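Long-range contacts in AT27789p (Drosophila melanogaster, PDB 5UZM), which probably binds mRNA as an hnRNP F/H-like protein, this chain being its second quasi-RNA recognition motif (qRRM2): residues L32-D37 with V57-Q62; T7-K12 with D63-A68. All blocks are in the same frame, centred on the assembly; numbering follows the deposited sequence. Where two conformers were deposited one is given.

Interactions 1 and 2 are neighbours in one RNA recognition motif, where the 32-37 loop and helix 62-69 meet the sheet; their centres lie about 8 Å apart. In 32-37 with 57-62, a loop is tied to the end of strand 54-58 by two backbone hydrogen bonds and a lysine reaching a carbonyl; this partly buried contact is apolar where Ile34 and Leu32 meet Phe59 and charged toward solvent. In 7-12 with 63-68, helix 62-69 rests on strand 10-14, a neighbour of 54-58, through a small, largely buried apolar contact. Phe59, part of interaction 1, also touches Val11, Thr65 and Ala68 of interaction 2. Asp64, on the helix of interaction 2, accepts a hydrogen bond from Asp33 N.

Interaction 1 (L32-D37 with V57-Q62); sequences LDIKTD and VQFESQ
Ile34 of the loop 32-37 fits a shallow hollow between Val57 and Phe59. Its CG1 lies 3.9 Å from Val57 CG1 and 3.7 Å from Phe59 CE1, slanting across the ring corner. The same corner is itself a bump: on the loop it lodges between Ile34 CG1 and Leu32 CB, the latter 3.9 Å from Phe59 CE1. Asp33 O comes to the edge of the ring, near its plane, while Phe29 meets Phe59 edge-to-face.

Backbone bonds set the register, with Ile34 and Phe59 forming a single beta bridge. Lys35 N gives Gln58 O a nearly straight bond of 3.0 Å (171° at the hydrogen), and Glu60 N gives Asp33 O a more bent one of 2.9 Å (142°). The Lys35 side chain reaches out extended over the strand end, and a bend at its last torsion (chi4 109°) carries NZ to 2.9 Å from Phe59 O, which it approaches from above the carbonyl plane. Along the way its CE passes 3.3 Å from Glu60 OE2, but NZ stays 4.5 Å from that oxygen, too far for a salt bridge, so the attraction is likely to be modest. A water accepts from Thr36 N and donates weakly to Glu60 OE1, linking the loop to the Glu60 carboxylate on the outer side.

In the RNA recognition motif this is the link that follows the first helix, at 22-28, tucked against the exit of strand 54-58, one of the two central strands, on its way to the second sheet-packing helix, 62-69.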
loop_
_atom_site.group_PDB
_atom_site.type_symbol
_atom_site.label_atom_id
_atom_site.label_comp_id
_atom_site.label_asym_id
_atom_site.label_seq_id
_atom_site.Cartn_x
_atom_site.Cartn_y
_atom_site.Cartn_z
ATOM N N LEU A 32 -9.784 1.421 7.669
ATOM C CA LEU A 32 -8.490 1.247 8.323
ATOM C C LEU A 32 -7.778 2.587 8.406
ATOM O O LEU A 32 -7.959 3.460 7.551
ATOM C CB LEU A 32 -7.623 0.258 7.558
ATOM C CG LEU A 32 -8.368 -1.035 7.169
ATOM C CD1 LEU A 32 -7.460 -1.945 6.402
ATOM C CD2 LEU A 32 -8.926 -1.795 8.392
ATOM N N ASP A 33 -6.983 2.764 9.463
ATOM C CA ASP A 33 -6.361 4.063 9.733
ATOM C C ASP A 33 -4.994 4.098 9.060
ATOM O O ASP A 33 -4.019 3.549 9.570
ATOM C CB ASP A 33 -6.254 4.310 11.234
ATOM C CG ASP A 33 -5.846 5.744 11.566
ATOM O OD1 ASP A 33 -5.997 6.635 10.701
ATOM O OD2 ASP A 33 -5.381 5.981 12.700
ATOM N N ILE A 34 -4.923 4.741 7.895
ATOM C CA ILE A 34 -3.666 4.981 7.192
ATOM C C ILE A 34 -3.052 6.272 7.728
ATOM O O ILE A 34 -3.750 7.285 7.909
ATOM C CB ILE A 34 -3.910 5.084 5.669
ATOM C CG1 ILE A 34 -4.511 3.779 5.112
ATOM C CG2 ILE A 34 -2.608 5.420 4.907
ATOM C CD1 ILE A 34 -5.044 3.955 3.720
ATOM N N LYS A 35 -1.732 6.277 7.903
ATOM C CA LYS A 35 -1.060 7.481 8.394
ATOM C C LYS A 35 -1.289 8.657 7.444
ATOM O O LYS A 35 -1.349 8.489 6.224
ATOM C CB LYS A 35 0.433 7.186 8.594
ATOM C CG LYS A 35 0.638 6.197 9.726
ATOM C CD LYS A 35 2.072 6.139 10.214
ATOM C CE LYS A 35 2.158 5.394 11.551
ATOM N NZ LYS A 35 2.802 4.041 11.444
ATOM N N THR A 36 -1.443 9.875 8.013
ATOM C CA THR A 36 -1.837 11.018 7.202
ATOM C C THR A 36 -0.680 11.708 6.510
ATOM O O THR A 36 -0.905 12.458 5.552
ATOM C CB THR A 36 -2.547 12.069 8.053
ATOM O OG1 THR A 36 -1.727 12.370 9.189
ATOM C CG2 THR A 36 -3.884 11.568 8.507
ATOM N N ASP A 37 0.537 11.486 6.956
ATOM C CA ASP A 37 1.627 12.246 6.371
ATOM C C ASP A 37 1.973 11.716 4.977
ATOM O O ASP A 37 1.373 10.762 4.462
ATOM C CB ASP A 37 2.836 12.218 7.299
ATOM C CG ASP A 37 3.296 10.815 7.589
ATOM O OD1 ASP A 37 4.063 10.271 6.770
ATOM O OD2 ASP A 37 2.882 10.256 8.631
ATOM N N VAL A 57 1.924 0.921 2.070
ATOM C CA VAL A 57 0.925 1.630 2.867
ATOM C C VAL A 57 1.251 1.392 4.336
ATOM O O VAL A 57 1.475 0.249 4.747
ATOM C CB VAL A 57 -0.513 1.171 2.521
ATOM C CG1 VAL A 57 -1.545 1.883 3.412
ATOM C CG2 VAL A 57 -0.792 1.419 1.012
ATOM N N GLN A 58 1.283 2.473 5.105
ATOM C CA GLN A 58 1.593 2.468 6.532
ATOM C C GLN A 58 0.318 2.723 7.315
ATOM O O GLN A 58 -0.344 3.726 7.060
ATOM C CB GLN A 58 2.571 3.584 6.876
ATOM C CG GLN A 58 3.876 3.489 6.222
ATOM C CD GLN A 58 4.905 4.371 6.896
ATOM O OE1 GLN A 58 5.686 5.059 6.239
ATOM N NE2 GLN A 58 4.906 4.358 8.224
ATOM N N PHE A 59 0.027 1.870 8.295
ATOM C CA PHE A 59 -1.143 1.999 9.155
ATOM C C PHE A 59 -0.757 2.449 10.562
ATOM O O PHE A 59 0.402 2.401 10.968
ATOM C CB PHE A 59 -1.895 0.670 9.232
ATOM C CG PHE A 59 -2.387 0.191 7.893
ATOM C CD1 PHE A 59 -3.586 0.684 7.376
ATOM C CD2 PHE A 59 -1.657 -0.710 7.144
ATOM C CE1 PHE A 59 -4.029 0.270 6.122
ATOM C CE2 PHE A 59 -2.108 -1.142 5.874
ATOM C CZ PHE A 59 -3.289 -0.630 5.366
ATOM N N GLU A 60 -1.781 2.822 11.336
ATOM C CA GLU A 60 -1.523 3.323 12.678
ATOM C C GLU A 60 -1.397 2.216 13.703
ATOM O O GLU A 60 -0.894 2.459 14.807
ATOM C CB GLU A 60 -2.640 4.273 13.106
ATOM C CG GLU A 60 -2.152 5.429 13.904
ATOM C CD GLU A 60 -1.388 6.389 13.046
ATOM O OE1 GLU A 60 -1.922 6.761 11.979
ATOM O OE2 GLU A 60 -0.257 6.760 13.422
ATOM N N SER A 61 -1.861 1.014 13.390
ATOM C CA SER A 61 -1.960 -0.030 14.390
ATOM C C SER A 61 -1.659 -1.375 13.761
ATOM O O SER A 61 -1.776 -1.572 12.548
ATOM C CB SER A 61 -3.345 -0.064 15.053
ATOM O OG SER A 61 -4.321 -0.616 14.184
ATOM N N GLN A 62 -1.280 -2.321 14.618
ATOM C CA GLN A 62 -1.015 -3.675 14.164
ATOM C C GLN A 62 -2.289 -4.379 13.703
ATOM O O GLN A 62 -2.289 -5.082 12.685
ATOM C CB GLN A 62 -0.317 -4.453 15.290
ATOM C CG GLN A 62 -0.378 -5.951 15.167
ATOM C CD GLN A 62 0.548 -6.516 14.123
ATOM O OE1 GLN A 62 1.389 -5.811 13.546
ATOM N NE2 GLN A 62 0.402 -7.807 13.870
HETATM O O HOH W 1 -1.354 9.904 10.903
#

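Interaction 2 (T7-K12 with D63-A68)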
loop_
_atom_site.group_PDB
_atom_site.type_symbol
_atom_site.label_atom_id
_atom_site.label_comp_id
_atom_site.label_asym_id
_atom_site.label_seq_id
_atom_site.Cartn_x
_atom_site.Cartn_y
_atom_site.Cartn_z
ATOM N N THR A 7 7.330 -0.716 13.440
ATOM C CA THR A 7 8.106 -0.976 12.232
ATOM C C THR A 7 7.494 -2.044 11.340
ATOM O O THR A 7 7.961 -2.210 10.208
ATOM C CB THR A 7 9.543 -1.393 12.569
ATOM O OG1 THR A 7 9.527 -2.617 13.322
ATOM C CG2 THR A 7 10.259 -0.288 13.350
ATOM N N ALA A 8 6.483 -2.774 11.803
ATOM C CA ALA A 8 5.844 -3.760 10.948
ATOM C C ALA A 8 4.414 -3.385 10.568
ATOM O O ALA A 8 3.708 -4.234 10.010
ATOM C CB ALA A 8 5.879 -5.137 11.611
ATOM N N PHE A 9 3.978 -2.140 10.838
ATOM C CA PHE A 9 2.637 -1.655 10.483
ATOM C C PHE A 9 2.628 -1.167 9.043
ATOM O O PHE A 9 2.164 -0.060 8.757
ATOM C CB PHE A 9 2.159 -0.492 11.360
ATOM C CG PHE A 9 2.121 -0.787 12.828
ATOM C CD1 PHE A 9 2.313 -2.068 13.290
ATOM C CD2 PHE A 9 1.891 0.240 13.737
ATOM C CE1 PHE A 9 2.322 -2.344 14.661
ATOM C CE2 PHE A 9 1.876 -0.022 15.117
ATOM C CZ PHE A 9 2.100 -1.338 15.558
ATOM N N VAL A 10 3.184 -1.963 8.150
ATOM C CA VAL A 10 3.356 -1.595 6.748
ATOM C C VAL A 10 2.998 -2.803 5.899
ATOM O O VAL A 10 3.360 -3.931 6.227
ATOM C CB VAL A 10 4.795 -1.144 6.437
ATOM C CG1 VAL A 10 4.919 -0.737 4.953
ATOM C CG2 VAL A 10 5.202 -0.004 7.365
ATOM N N VAL A 11 2.281 -2.579 4.787
ATOM C CA VAL A 11 2.063 -3.633 3.810
ATOM C C VAL A 11 2.607 -3.151 2.464
ATOM O O VAL A 11 2.762 -1.946 2.233
ATOM C CB VAL A 11 0.581 -4.023 3.671
ATOM C CG1 VAL A 11 -0.040 -4.428 5.017
ATOM C CG2 VAL A 11 -0.213 -2.888 3.018
ATOM N N LYS A 12 2.918 -4.098 1.581
ATOM C CA LYS A 12 3.307 -3.831 0.207
ATOM C C LYS A 12 2.202 -4.315 -0.718
ATOM O O LYS A 12 1.668 -5.406 -0.523
ATOM C CB LYS A 12 4.629 -4.562 -0.126
ATOM C CG LYS A 12 5.132 -4.296 -1.540
ATOM C CD LYS A 12 6.542 -4.884 -1.701
ATOM C CE LYS A 12 6.558 -6.395 -1.554
ATOM N NZ LYS A 12 7.948 -6.974 -1.693
ATOM N N ASP A 63 -3.401 -4.183 14.402
ATOM C CA ASP A 63 -4.612 -4.863 13.957
ATOM C C ASP A 63 -5.081 -4.357 12.595
ATOM O O ASP A 63 -5.626 -5.136 11.811
ATOM C CB ASP A 63 -5.712 -4.706 14.988
ATOM C CG ASP A 63 -6.975 -5.450 14.600
ATOM O OD1 ASP A 63 -6.938 -6.696 14.526
ATOM O OD2 ASP A 63 -8.003 -4.783 14.381
ATOM N N ASP A 64 -4.860 -3.082 12.299
ATOM C CA ASP A 64 -5.232 -2.588 10.969
ATOM C C ASP A 64 -4.377 -3.211 9.873
ATOM O O ASP A 64 -4.864 -3.449 8.753
ATOM C CB ASP A 64 -5.135 -1.083 10.949
ATOM C CG ASP A 64 -6.438 -0.438 11.420
ATOM O OD1 ASP A 64 -7.337 -1.190 11.873
ATOM O OD2 ASP A 64 -6.564 0.798 11.354
ATOM N N THR A 65 -3.108 -3.465 10.159
ATOM C CA THR A 65 -2.274 -4.199 9.213
ATOM C C THR A 65 -2.831 -5.591 8.954
ATOM O O THR A 65 -2.841 -6.077 7.814
ATOM C CB THR A 65 -0.838 -4.262 9.749
ATOM O OG1 THR A 65 -0.392 -2.921 10.001
ATOM C CG2 THR A 65 0.074 -4.934 8.737
ATOM N N GLU A 66 -3.321 -6.265 10.004
ATOM C CA GLU A 66 -3.839 -7.602 9.790
ATOM C C GLU A 66 -5.129 -7.564 8.981
ATOM O O GLU A 66 -5.338 -8.417 8.120
ATOM C CB GLU A 66 -4.054 -8.305 11.128
ATOM C CG GLU A 66 -2.773 -8.424 11.950
ATOM C CD GLU A 66 -1.821 -9.517 11.475
ATOM O OE1 GLU A 66 -2.216 -10.396 10.664
ATOM O OE2 GLU A 66 -0.666 -9.508 11.959
ATOM N N GLN A 67 -5.986 -6.561 9.222
ATOM C CA GLN A 67 -7.185 -6.429 8.404
ATOM C C GLN A 67 -6.829 -6.082 6.959
ATOM O O GLN A 67 -7.533 -6.519 6.040
ATOM C CB GLN A 67 -8.106 -5.365 8.977
ATOM C CG GLN A 67 -8.708 -5.721 10.357
ATOM C CD GLN A 67 -9.583 -4.625 10.864
ATOM O OE1 GLN A 67 -9.353 -4.058 11.929
ATOM N NE2 GLN A 67 -10.585 -4.286 10.079
ATOM N N ALA A 68 -5.754 -5.318 6.739
ATOM C CA ALA A 68 -5.358 -5.018 5.356
ATOM C C ALA A 68 -4.929 -6.280 4.654
ATOM O O ALA A 68 -5.304 -6.534 3.512
ATOM C CB ALA A 68 -4.222 -4.009 5.332
#
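The hydrophobic layer between the sheet and the second helix of the RNA recognition motif is where Thr65 and Ala68 meet Val11. Strand 10-12 and helix 63-68 run nearly parallel here, 19° between their directions, with axes 8.7 Å apart. The small side chains that the helix offers, one turn apart and both directed at the strand, are consistent with this spacing. Val11 rises from the sheet to meet them: its CG1, anti to the carbonyl carbon (chi1 -55°), stands 3.8 Å from Thr65 CG2 and 4.2 Å from Ala68 CB. The Val11 and Thr65 side chains run past one another in opposite directions. Phe59 flanks this trio, touching all three.

Thr65 divides its branches between two tasks. CG2 faces Val11 and also lies 3.9 Å from Ala8 O, whereas OG1, set beside the backbone N, reaches back along the helix to bond Ser61 O. That bond satisfies a buried hydroxyl whose oxygen sits 3.3 Å from Phe9 CA. With an alanine here, the Ser61 carbonyl would probably lose its side-chain partner and a gap would be likely to open between Val11 CG1 and the Phe9 backbone. Just ahead of the strand, Phe9 is the centre of an inverse gamma turn, with Val10 N bonded weakly to Ala8 O at 3.0 Å.

Val10 points the other way, to the opposite face of the sheet, where it meets Ile88 and Met91 of helix 88-94. One residue into the helix layer and the next onto the other face: this is how the first, central strand sits in the beta-alpha-beta-beta-alpha-beta fold of the RNA recognition motif, between sheet-packing helices on one face and, here, helix 88-94 on the other.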